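Inorganic pyrophosphatase (Thermus thermophilus, PDB 2PRD) probably hydrolyses inorganic pyrophosphate to two phosphate ions, using magnesium as cofactor, and assembles as a homohexamer. Local coordinates at residues A[26-31]-A[39-44]. Numbering follows the deposited sequence.
Sequences SGNKYE and IKLDRV. With SO4 (sulfate ion), chain B.
Tyr30 and Leu41 meet on the mostly apolar face of a two-stranded antiparallel ribbon, with CE1 of the Tyr30 ring 3.8 Å from CD1 of Leu41. Ile39 crosses the tyrosine at about a right angle and lays CG2 against its CB, CG and CD1. Farther along, Asn28 and Val44 run side by side, OD1 against CG2. This is the tightly packed half: a neighbouring subunit packs against it, with its Pro78 on Asn28, Val83 on Ile39 and Val109 on Leu41. Glu31 and Lys40 form a hydrogen-bonded pair, joined by two 2.8 Å bonds, Glu31 N to Lys40 O and Lys40 N to Glu31 O. The hairpin of strands 28-33 and 38-44 then breaks its register in a classic beta bulge: Asp42 and Arg43 both face Lys29, whose O accepts from Asp42 N at 2.9 Å and from Arg43 N at 3.2 Å. The bulge sets Asp42 beside Arg43 on the polar face, more open at Lys29, Glu31 and Asp42, though Arg43 itself is buried; Lys29 and Arg43 are predicted substrate ligands. A sulfate, probably from the crystallisation liquor, lies here, consistent with an anion-binding pocket. The extended Arg43 chain grips it in a fork, NH1 to O4 at 2.9 Å and NH2 to O2 almost straight (179°), while Lys29, bent at chi2 (-73°), passes CG over one guanidinium face and sends NZ to O3 in a weak bond. Asp42 OD2 takes NH1 in the guanidinium plane at 3.1 Å, and Glu143 pairs with NE, so the group's rotation is fixed. A leucine in place of Arg43 would probably leave the anion without its two-pronged grip and Asp42 and Glu143 without their positive mate. Across the strands, the Glu31 carboxylate stacks on that of Asp42, planes 19° apart, a like-charge approach probably eased by Lys29, in a long ion pair with Glu31, and by Arg43.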
# COMPACT_ATOMS: atom_id res chain seq x y z
N SER A 26 -8.59 3.99 -6.97
CA SER A 26 -8.37 5.39 -6.59
C SER A 26 -9.64 6.18 -6.44
O SER A 26 -10.66 6.00 -7.14
CB SER A 26 -7.43 5.99 -7.68
OG SER A 26 -7.27 7.38 -7.34
N GLY A 27 -9.61 7.10 -5.49
CA GLY A 27 -10.69 8.03 -5.16
C GLY A 27 -10.32 9.44 -5.61
O GLY A 27 -11.10 10.39 -5.44
N ASN A 28 -9.15 9.57 -6.21
CA ASN A 28 -8.61 10.83 -6.75
C ASN A 28 -8.97 10.88 -8.23
O ASN A 28 -8.44 10.15 -9.07
CB ASN A 28 -7.13 11.03 -6.50
CG ASN A 28 -6.74 11.59 -5.17
OD1 ASN A 28 -7.47 12.25 -4.44
ND2 ASN A 28 -5.46 11.42 -4.83
N LYS A 29 -9.98 11.70 -8.55
CA LYS A 29 -10.44 11.77 -9.94
C LYS A 29 -9.59 12.73 -10.76
O LYS A 29 -9.94 13.90 -10.79
CB LYS A 29 -11.90 12.23 -9.95
CG LYS A 29 -12.78 11.68 -11.03
CD LYS A 29 -12.50 12.27 -12.40
CE LYS A 29 -13.57 11.83 -13.41
NZ LYS A 29 -13.09 12.07 -14.82
N TYR A 30 -8.58 12.23 -11.41
CA TYR A 30 -7.68 12.99 -12.25
C TYR A 30 -8.20 13.05 -13.69
O TYR A 30 -8.96 12.19 -14.10
CB TYR A 30 -6.31 12.28 -12.40
CG TYR A 30 -5.53 12.17 -11.12
CD1 TYR A 30 -5.09 13.35 -10.50
CD2 TYR A 30 -5.20 10.94 -10.56
CE1 TYR A 30 -4.35 13.27 -9.33
CE2 TYR A 30 -4.54 10.87 -9.35
CZ TYR A 30 -4.11 12.05 -8.76
OH TYR A 30 -3.35 12.00 -7.61
N GLU A 31 -7.69 14.05 -14.40
CA GLU A 31 -8.08 14.21 -15.80
C GLU A 31 -6.93 14.85 -16.58
O GLU A 31 -6.33 15.73 -15.98
CB GLU A 31 -9.11 15.34 -15.89
CG GLU A 31 -10.52 14.87 -15.70
CD GLU A 31 -11.46 16.08 -15.81
OE1 GLU A 31 -10.84 17.14 -16.07
OE2 GLU A 31 -12.67 15.88 -15.60
N ILE A 39 -1.73 16.42 -16.15
CA ILE A 39 -2.85 15.73 -15.45
C ILE A 39 -3.26 16.66 -14.31
O ILE A 39 -2.38 17.14 -13.60
CB ILE A 39 -2.47 14.33 -15.00
CG1 ILE A 39 -2.98 13.33 -16.05
CG2 ILE A 39 -3.14 13.91 -13.69
CD1 ILE A 39 -2.10 12.84 -17.12
N LYS A 40 -4.55 16.94 -14.22
CA LYS A 40 -5.02 17.81 -13.16
C LYS A 40 -5.98 17.04 -12.27
O LYS A 40 -6.58 16.08 -12.77
CB LYS A 40 -5.81 18.95 -13.82
CG LYS A 40 -6.27 19.98 -12.79
CD LYS A 40 -6.87 21.19 -13.53
CE LYS A 40 -8.30 20.92 -13.96
NZ LYS A 40 -9.28 21.34 -12.91
N LEU A 41 -6.13 17.51 -11.04
CA LEU A 41 -7.11 16.79 -10.19
C LEU A 41 -8.44 17.50 -10.40
O LEU A 41 -8.53 18.69 -10.12
CB LEU A 41 -6.73 16.85 -8.73
CG LEU A 41 -7.83 16.21 -7.85
CD1 LEU A 41 -7.37 14.75 -7.67
CD2 LEU A 41 -7.94 16.96 -6.56
N ASP A 42 -9.37 16.73 -10.93
CA ASP A 42 -10.70 17.31 -11.17
C ASP A 42 -11.40 17.37 -9.84
O ASP A 42 -12.00 18.39 -9.44
CB ASP A 42 -11.37 16.42 -12.21
CG ASP A 42 -12.75 17.02 -12.43
OD1 ASP A 42 -12.81 18.14 -13.01
OD2 ASP A 42 -13.70 16.38 -11.95
N ARG A 43 -11.29 16.28 -9.06
CA ARG A 43 -11.92 16.32 -7.73
C ARG A 43 -11.65 14.99 -7.05
O ARG A 43 -11.25 14.08 -7.75
CB ARG A 43 -13.44 16.44 -7.84
CG ARG A 43 -14.16 15.16 -8.26
CD ARG A 43 -15.60 15.41 -8.61
NE ARG A 43 -16.36 14.24 -9.01
CZ ARG A 43 -16.46 13.68 -10.20
NH1 ARG A 43 -15.81 14.17 -11.27
NH2 ARG A 43 -17.22 12.63 -10.44
N VAL A 44 -11.92 14.97 -5.77
CA VAL A 44 -11.83 13.78 -4.91
C VAL A 44 -13.27 13.31 -4.74
O VAL A 44 -14.12 14.13 -4.41
CB VAL A 44 -11.18 14.09 -3.57
CG1 VAL A 44 -10.98 12.88 -2.67
CG2 VAL A 44 -9.82 14.73 -3.79
S SO4 B . -17.09 12.30 -14.52
O1 SO4 B . -18.38 12.89 -15.01
O2 SO4 B . -17.39 11.44 -13.32
O3 SO4 B . -16.20 11.61 -15.50
O4 SO4 B . -16.29 13.51 -14.03